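Local coordinates for lipoate-protein ligase 1 (Plasmodium falciparum, PDB 5T8U) that belongs to the lipoate-protein ligase family, pairing a catalytic domain of the lipoyl protein ligase A/B type with a smaller C-terminal domain, and holds lipoic acid in its pocket, at residues E29-L32 against L33-N37; K222-T225 against K226-Q230. One frame throughout, in Å; residues are numbered along the deposited sequence.

Overall arrangement
Each contact forms the last turn of a helix, where carbonyls need donors and the chain must turn away. Contact 1 closes helix 22-34 in the buried part of the catalytic domain, its centre about 14 Å from the centre of the chain. Contact 2 closes helix 213-227 further out, its centre about 23 Å from that of the chain and partly in solvent. The chemistry follows the setting. Residues 29-37 use an asparagine amide laid over a phenylalanine ring, whereas residues 222-230 pair two aromatic rings and add a charged pair. The two ends lie about 9 Å apart at their nearest atoms and do not touch.

Contact 1: E29-L32 against L33-N37; sequences ENFL and LNNYN
The C-terminal turn of helix 22-34 illustrates how a side chain can join the backbone in finishing a helix, with N35 folding back on F31. The regular pattern persists at first. L33 N bonds to E29 O at 2.9 Å, and N34 N reaches N30 O at the same 2.9 Å. One residue later N35 N makes a weak bond to L32 O, 3.4 Å, and the side-chain amide of N35 supplies a firmer one: ND2 donates to F31 O at 3.0 Å. This bond lies in the carbonyl plane, on a lone pair, and the oxygen also lies close to the plane of the amide, so both groups are well aligned.

The same nitrogen sits over the centre of the F31 ring, 3.3 Å above its plane, with ND2 to CZ 3.5 Å. Amide and ring are inclined by 29°, more stacked than upright. F31 makes this possible with its CG anti to the backbone N (chi1 -170°), which swings the ring along the helix toward its end; the hydrogen bond to F31 O then fixes the amide's rotation over the face.

Around this turn, the side chain of E29 comes within about 6 Å of the bound lipoic acid, without touching it, and its OE2 is hydrogen-bonded to T109. Y42 packs edge-to-face with F31, while N34 and N35 meet E257 on helix 256-266. L33 and Y36 rest on V162 of strand 162-170, and L32 and Y36 touch F57 and I55 of strand 55-59.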
ATOM      1  N   GLU A  29       5.842  -6.151   7.097  1.00 62.26           N
ATOM      2  CA  GLU A  29       6.071  -5.040   6.179  1.00 60.76           C
ATOM      3  C   GLU A  29       6.369  -3.752   6.936  1.00 60.46           C
ATOM      4  O   GLU A  29       7.347  -3.052   6.643  1.00 59.96           O
ATOM      5  CB  GLU A  29       4.845  -4.870   5.282  1.00 61.55           C
ATOM      6  CG  GLU A  29       4.986  -3.820   4.203  1.00 63.04           C
ATOM      7  CD  GLU A  29       3.701  -3.628   3.425  1.00 63.62           C
ATOM      8  OE1 GLU A  29       2.626  -3.567   4.060  1.00 63.59           O
ATOM      9  OE2 GLU A  29       3.762  -3.551   2.181  1.00 63.86           O
ATOM     10  N   ASN A  30       5.527  -3.420   7.919  1.00 60.46           N
ATOM     11  CA  ASN A  30       5.738  -2.197   8.685  1.00 60.85           C
ATOM     12  C   ASN A  30       7.050  -2.241   9.454  1.00 60.19           C
ATOM     13  O   ASN A  30       7.700  -1.204   9.631  1.00 60.84           O
ATOM     14  CB  ASN A  30       4.569  -1.971   9.643  1.00 61.93           C
ATOM     15  CG  ASN A  30       4.542  -0.562  10.202  1.00 62.47           C
ATOM     16  OD1 ASN A  30       5.023   0.377   9.568  1.00 61.83           O
ATOM     17  ND2 ASN A  30       3.981  -0.408  11.395  1.00 63.35           N
ATOM     18  N   PHE A  31       7.457  -3.424   9.920  1.00 61.23           N
ATOM     19  CA  PHE A  31       8.724  -3.530  10.636  1.00 61.86           C
ATOM     20  C   PHE A  31       9.902  -3.317   9.696  1.00 61.95           C
ATOM     21  O   PHE A  31      10.916  -2.727  10.084  1.00 64.46           O
ATOM     22  CB  PHE A  31       8.827  -4.888  11.327  1.00 61.84           C
ATOM     23  CG  PHE A  31       9.988  -4.996  12.273  1.00 62.91           C
ATOM     24  CD1 PHE A  31       9.814  -4.785  13.630  1.00 64.47           C
ATOM     25  CD2 PHE A  31      11.255  -5.298  11.804  1.00 62.42           C
ATOM     26  CE1 PHE A  31      10.881  -4.879  14.501  1.00 65.81           C
ATOM     27  CE2 PHE A  31      12.324  -5.392  12.670  1.00 64.29           C
ATOM     28  CZ  PHE A  31      12.137  -5.182  14.020  1.00 66.11           C
ATOM     29  N   LEU A  32       9.788  -3.792   8.455  1.00 59.97           N
ATOM     30  CA  LEU A  32      10.846  -3.566   7.478  1.00 59.58           C
ATOM     31  C   LEU A  32      10.936  -2.093   7.106  1.00 62.44           C
ATOM     32  O   LEU A  32      12.037  -1.539   7.002  1.00 63.70           O
ATOM     33  CB  LEU A  32      10.602  -4.422   6.235  1.00 56.75           C
ATOM     34  CG  LEU A  32      10.517  -5.931   6.475  1.00 54.33           C
ATOM     35  CD1 LEU A  32       9.927  -6.632   5.264  1.00 54.69           C
ATOM     36  CD2 LEU A  32      11.882  -6.499   6.811  1.00 54.48           C
ATOM     37  N   LEU A  33       9.788  -1.439   6.910  1.00 64.53           N
ATOM     38  CA  LEU A  33       9.794  -0.013   6.602  1.00 65.58           C
ATOM     39  C   LEU A  33      10.366   0.803   7.757  1.00 65.98           C
ATOM     40  O   LEU A  33      11.141   1.742   7.538  1.00 68.23           O
ATOM     41  CB  LEU A  33       8.379   0.458   6.267  1.00 66.46           C
ATOM     42  CG  LEU A  33       8.176   1.973   6.173  1.00 68.70           C
ATOM     43  CD1 LEU A  33       9.149   2.602   5.187  1.00 69.23           C
ATOM     44  CD2 LEU A  33       6.744   2.297   5.782  1.00 69.35           C
ATOM     45  N   ASN A  34       9.995   0.468   8.990  1.00 64.62           N
ATOM     46  CA  ASN A  34      10.411   1.240  10.154  1.00 67.75           C
ATOM     47  C   ASN A  34      11.783   0.844  10.690  1.00 67.91           C
ATOM     48  O   ASN A  34      12.261   1.471  11.641  1.00 72.47           O
ATOM     49  CB  ASN A  34       9.368   1.110  11.268  1.00 69.88           C
ATOM     50  CG  ASN A  34       8.099   1.887  10.970  1.00 71.11           C
ATOM     51  OD1 ASN A  34       6.993   1.351  11.051  1.00 71.47           O
ATOM     52  ND2 ASN A  34       8.254   3.160  10.624  1.00 71.23           N
ATOM     53  N   ASN A  35      12.427  -0.172  10.110  0.88 61.56           N
ATOM     54  CA  ASN A  35      13.770  -0.567  10.522  0.88 60.84           C
ATOM     55  C   ASN A  35      14.659  -0.825   9.311  0.88 61.07           C
ATOM     56  O   ASN A  35      15.579  -1.647   9.376  0.88 61.67           O
ATOM     57  CB  ASN A  35      13.729  -1.806  11.418  0.88 59.77           C
ATOM     58  CG  ASN A  35      13.034  -1.545  12.739  0.88 59.91           C
ATOM     59  OD1 ASN A  35      13.640  -1.037  13.682  0.88 61.22           O
ATOM     60  ND2 ASN A  35      11.756  -1.897  12.816  0.88 58.57           N
ATOM     61  N   TYR A  36      14.396  -0.126   8.208  1.00 62.88           N
ATOM     62  CA  TYR A  36      15.133  -0.282   6.960  1.00 65.99           C
ATOM     63  C   TYR A  36      16.642  -0.289   7.186  1.00 71.27           C
ATOM     64  O   TYR A  36      17.290  -1.331   7.044  1.00 72.66           O
ATOM     65  CB  TYR A  36      14.727   0.841   6.001  1.00 64.90           C
ATOM     66  CG  TYR A  36      15.404   0.831   4.649  1.00 63.65           C
ATOM     67  CD1 TYR A  36      15.110  -0.144   3.706  1.00 61.79           C
ATOM     68  CD2 TYR A  36      16.308   1.826   4.301  1.00 64.67           C
ATOM     69  CE1 TYR A  36      15.717  -0.141   2.464  1.00 61.01           C
ATOM     70  CE2 TYR A  36      16.919   1.838   3.065  1.00 63.97           C
ATOM     71  CZ  TYR A  36      16.620   0.854   2.149  1.00 62.34           C
ATOM     72  OH  TYR A  36      17.229   0.870   0.917  1.00 62.95           O
ATOM     73  N   ASN A  37      17.205   0.862   7.562  1.00 73.98           N
ATOM     74  CA  ASN A  37      18.655   1.000   7.649  1.00 78.10           C
ATOM     75  C   ASN A  37      19.297   0.043   8.647  1.00 80.41           C
ATOM     76  O   ASN A  37      20.525  -0.092   8.639  1.00 81.26           O
ATOM     77  CB  ASN A  37      19.019   2.441   8.020  1.00 82.20           C
ATOM     78  CG  ASN A  37      18.556   3.448   6.980  1.00 84.85           C
ATOM     79  OD1 ASN A  37      17.955   4.469   7.314  1.00 86.17           O
ATOM     80  ND2 ASN A  37      18.832   3.163   5.711  1.00 84.47           N
TER

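Contact 2: K222-T225 against K226-Q230; sequences KEFT and KFYEQ
Three backbone bonds between K222-T225 and K226-Q230 carry helix 213-227 to its end. K226 N meets K222 O at 2.9 Å and Y228 N meets F224 O at 3.0 Å. Between them, F227 N reaches E223 O at 2.9 Å.

Charge comes next. E223 and K226 run side by side, and OE1 of E223 forms a long salt bridge with NZ of K226 at 3.6 Å. That oxygen also accepts a hydrogen bond from N130 on helix 117-132, the stronger of its ties, so the lysine is a looser second partner.

Farther along the turn the rings meet. Y228 directs its edge at the face of F224, with centroids 5.0 Å apart and planes at 76°; the nearest atoms are Y228 CE2 and F224 CE1, at 3.3 Å. With F224 CG anti to its own N (chi1 175°), the ring leans toward the helix end to receive that edge. P54 touches both side chains, and Y228 OH is hydrogen-bonded to N112. A T-shaped aromatic pair one turn apart thus spans a helix C-terminus, where Y228 is the first residue to leave helical geometry.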
ATOM      1  N   LYS A 222      14.373 -13.239 -10.125  1.00 56.11           N
ATOM      2  CA  LYS A 222      15.377 -13.231 -11.183  1.00 57.06           C
ATOM      3  C   LYS A 222      15.499 -11.847 -11.811  1.00 58.35           C
ATOM      4  O   LYS A 222      16.582 -11.254 -11.838  1.00 58.87           O
ATOM      5  CB  LYS A 222      15.026 -14.279 -12.243  1.00 59.58           C
ATOM      6  CG  LYS A 222      15.465 -15.693 -11.887  1.00 60.11           C
ATOM      7  CD  LYS A 222      14.975 -16.703 -12.914  1.00 59.87           C
ATOM      8  CE  LYS A 222      15.632 -18.065 -12.725  1.00 62.62           C
ATOM      9  NZ  LYS A 222      15.230 -19.039 -13.783  1.00 63.78           N
ATOM     10  N   GLU A 223      14.387 -11.312 -12.324  1.00 59.04           N
ATOM     11  CA  GLU A 223      14.435 -10.003 -12.970  1.00 60.42           C
ATOM     12  C   GLU A 223      14.759  -8.880 -11.992  1.00 59.34           C
ATOM     13  O   GLU A 223      15.223  -7.819 -12.420  1.00 60.11           O
ATOM     14  CB  GLU A 223      13.108  -9.717 -13.674  1.00 61.44           C
ATOM     15  CG  GLU A 223      12.922 -10.485 -14.971  1.00 66.52           C
ATOM     16  CD  GLU A 223      13.932 -10.093 -16.033  1.00 74.92           C
ATOM     17  OE1 GLU A 223      14.017 -10.791 -17.064  1.00 78.97           O
ATOM     18  OE2 GLU A 223      14.643  -9.085 -15.835  1.00 80.25           O
ATOM     19  N   PHE A 224      14.523  -9.085 -10.697  1.00 58.00           N
ATOM     20  CA  PHE A 224      14.903  -8.098  -9.691  1.00 56.44           C
ATOM     21  C   PHE A 224      16.420  -8.030  -9.546  1.00 58.21           C
ATOM     22  O   PHE A 224      17.045  -6.990  -9.814  1.00 57.43           O
ATOM     23  CB  PHE A 224      14.230  -8.462  -8.364  1.00 54.33           C
ATOM     24  CG  PHE A 224      14.626  -7.593  -7.204  1.00 51.91           C
ATOM     25  CD1 PHE A 224      14.002  -6.376  -6.986  1.00 50.14           C
ATOM     26  CD2 PHE A 224      15.596  -8.012  -6.309  1.00 50.45           C
ATOM     27  CE1 PHE A 224      14.354  -5.586  -5.908  1.00 48.60           C
ATOM     28  CE2 PHE A 224      15.954  -7.227  -5.232  1.00 48.63           C
ATOM     29  CZ  PHE A 224      15.332  -6.011  -5.031  1.00 49.76           C
ATOM     30  N   THR A 225      17.033  -9.145  -9.137  1.00 59.84           N
ATOM     31  CA  THR A 225      18.487  -9.207  -9.023  1.00 61.09           C
ATOM     32  C   THR A 225      19.153  -8.766 -10.320  1.00 61.23           C
ATOM     33  O   THR A 225      20.098  -7.967 -10.312  1.00 61.74           O
ATOM     34  CB  THR A 225      18.913 -10.631  -8.656  1.00 64.10           C
ATOM     35  OG1 THR A 225      18.166 -11.075  -7.516  1.00 62.82           O
ATOM     36  CG2 THR A 225      20.399 -10.687  -8.335  1.00 65.15           C
ATOM     37  N   LYS A 226      18.667  -9.279 -11.452  0.98 61.06           N
ATOM     38  CA  LYS A 226      19.237  -8.908 -12.742  0.98 65.89           C
ATOM     39  C   LYS A 226      19.084  -7.417 -13.002  0.98 68.11           C
ATOM     40  O   LYS A 226      20.003  -6.771 -13.521  0.98 67.35           O
ATOM     41  CB  LYS A 226      18.577  -9.719 -13.855  0.98 70.19           C
ATOM     42  CG  LYS A 226      18.902  -9.241 -15.260  0.98 74.80           C
ATOM     43  CD  LYS A 226      18.475 -10.268 -16.295  0.98 79.05           C
ATOM     44  CE  LYS A 226      17.889  -9.609 -17.533  0.98 81.71           C
ATOM     45  NZ  LYS A 226      17.331 -10.614 -18.479  0.98 83.46           N
ATOM     46  N   PHE A 227      17.928  -6.848 -12.652  1.00 75.60           N
ATOM     47  CA  PHE A 227      17.735  -5.415 -12.839  1.00 76.70           C
ATOM     48  C   PHE A 227      18.777  -4.624 -12.064  1.00 76.04           C
ATOM     49  O   PHE A 227      19.320  -3.637 -12.574  1.00 78.40           O
ATOM     50  CB  PHE A 227      16.328  -4.999 -12.409  1.00 75.22           C
ATOM     51  CG  PHE A 227      16.084  -3.515 -12.502  1.00 73.67           C
ATOM     52  CD1 PHE A 227      16.358  -2.684 -11.427  1.00 72.81           C
ATOM     53  CD2 PHE A 227      15.592  -2.951 -13.668  1.00 74.80           C
ATOM     54  CE1 PHE A 227      16.140  -1.319 -11.511  1.00 73.56           C
ATOM     55  CE2 PHE A 227      15.371  -1.586 -13.758  1.00 75.33           C
ATOM     56  CZ  PHE A 227      15.647  -0.771 -12.677  1.00 74.36           C
ATOM     57  N   TYR A 228      19.074  -5.037 -10.833  1.00 71.23           N
ATOM     58  CA  TYR A 228      20.060  -4.325 -10.030  1.00 71.89           C
ATOM     59  C   TYR A 228      21.474  -4.870 -10.199  1.00 79.23           C
ATOM     60  O   TYR A 228      22.357  -4.521  -9.408  1.00 76.86           O
ATOM     61  CB  TYR A 228      19.656  -4.350  -8.555  1.00 68.91           C
ATOM     62  CG  TYR A 228      18.428  -3.514  -8.270  1.00 66.09           C
ATOM     63  CD1 TYR A 228      18.432  -2.141  -8.487  1.00 64.10           C
ATOM     64  CD2 TYR A 228      17.264  -4.095  -7.788  1.00 64.13           C
ATOM     65  CE1 TYR A 228      17.313  -1.374  -8.232  1.00 62.72           C
ATOM     66  CE2 TYR A 228      16.143  -3.336  -7.530  1.00 63.09           C
ATOM     67  CZ  TYR A 228      16.171  -1.978  -7.753  1.00 62.63           C
ATOM     68  OH  TYR A 228      15.048  -1.227  -7.493  1.00 63.06           O
ATOM     69  N   GLU A 229      21.713  -5.703 -11.214  1.00 91.72           N
ATOM     70  CA  GLU A 229      23.050  -6.184 -11.539  1.00 99.21           C
ATOM     71  C   GLU A 229      23.551  -5.647 -12.879  1.00100.81           C
ATOM     72  O   GLU A 229      24.485  -6.208 -13.459  1.00106.03           O
ATOM     73  CB  GLU A 229      23.073  -7.713 -11.538  1.00101.00           C
ATOM     74  CG  GLU A 229      23.504  -8.324 -10.217  1.00103.23           C
ATOM     75  CD  GLU A 229      23.454  -9.839 -10.236  1.00107.07           C
ATOM     76  OE1 GLU A 229      22.929 -10.401 -11.220  1.00108.77           O
ATOM     77  OE2 GLU A 229      23.940 -10.467  -9.271  1.00108.52           O
ATOM     78  N   GLN A 230      22.954  -4.561 -13.378  1.00 97.58           N
ATOM     79  CA  GLN A 230      23.360  -4.014 -14.670  1.00100.02           C
ATOM     80  C   GLN A 230      24.795  -3.502 -14.628  1.00107.64           C
ATOM     81  O   GLN A 230      25.634  -3.898 -15.445  1.00105.14           O
ATOM     82  CB  GLN A 230      22.410  -2.891 -15.088  1.00103.28           C
ATOM     83  CG  GLN A 230      21.111  -3.359 -15.719  1.00103.22           C
ATOM     84  CD  GLN A 230      20.351  -2.223 -16.378  1.00103.11           C
ATOM     85  OE1 GLN A 230      20.819  -1.632 -17.352  1.00105.48           O
ATOM     86  NE2 GLN A 230      19.178  -1.905 -15.845  1.00 99.70           N
TER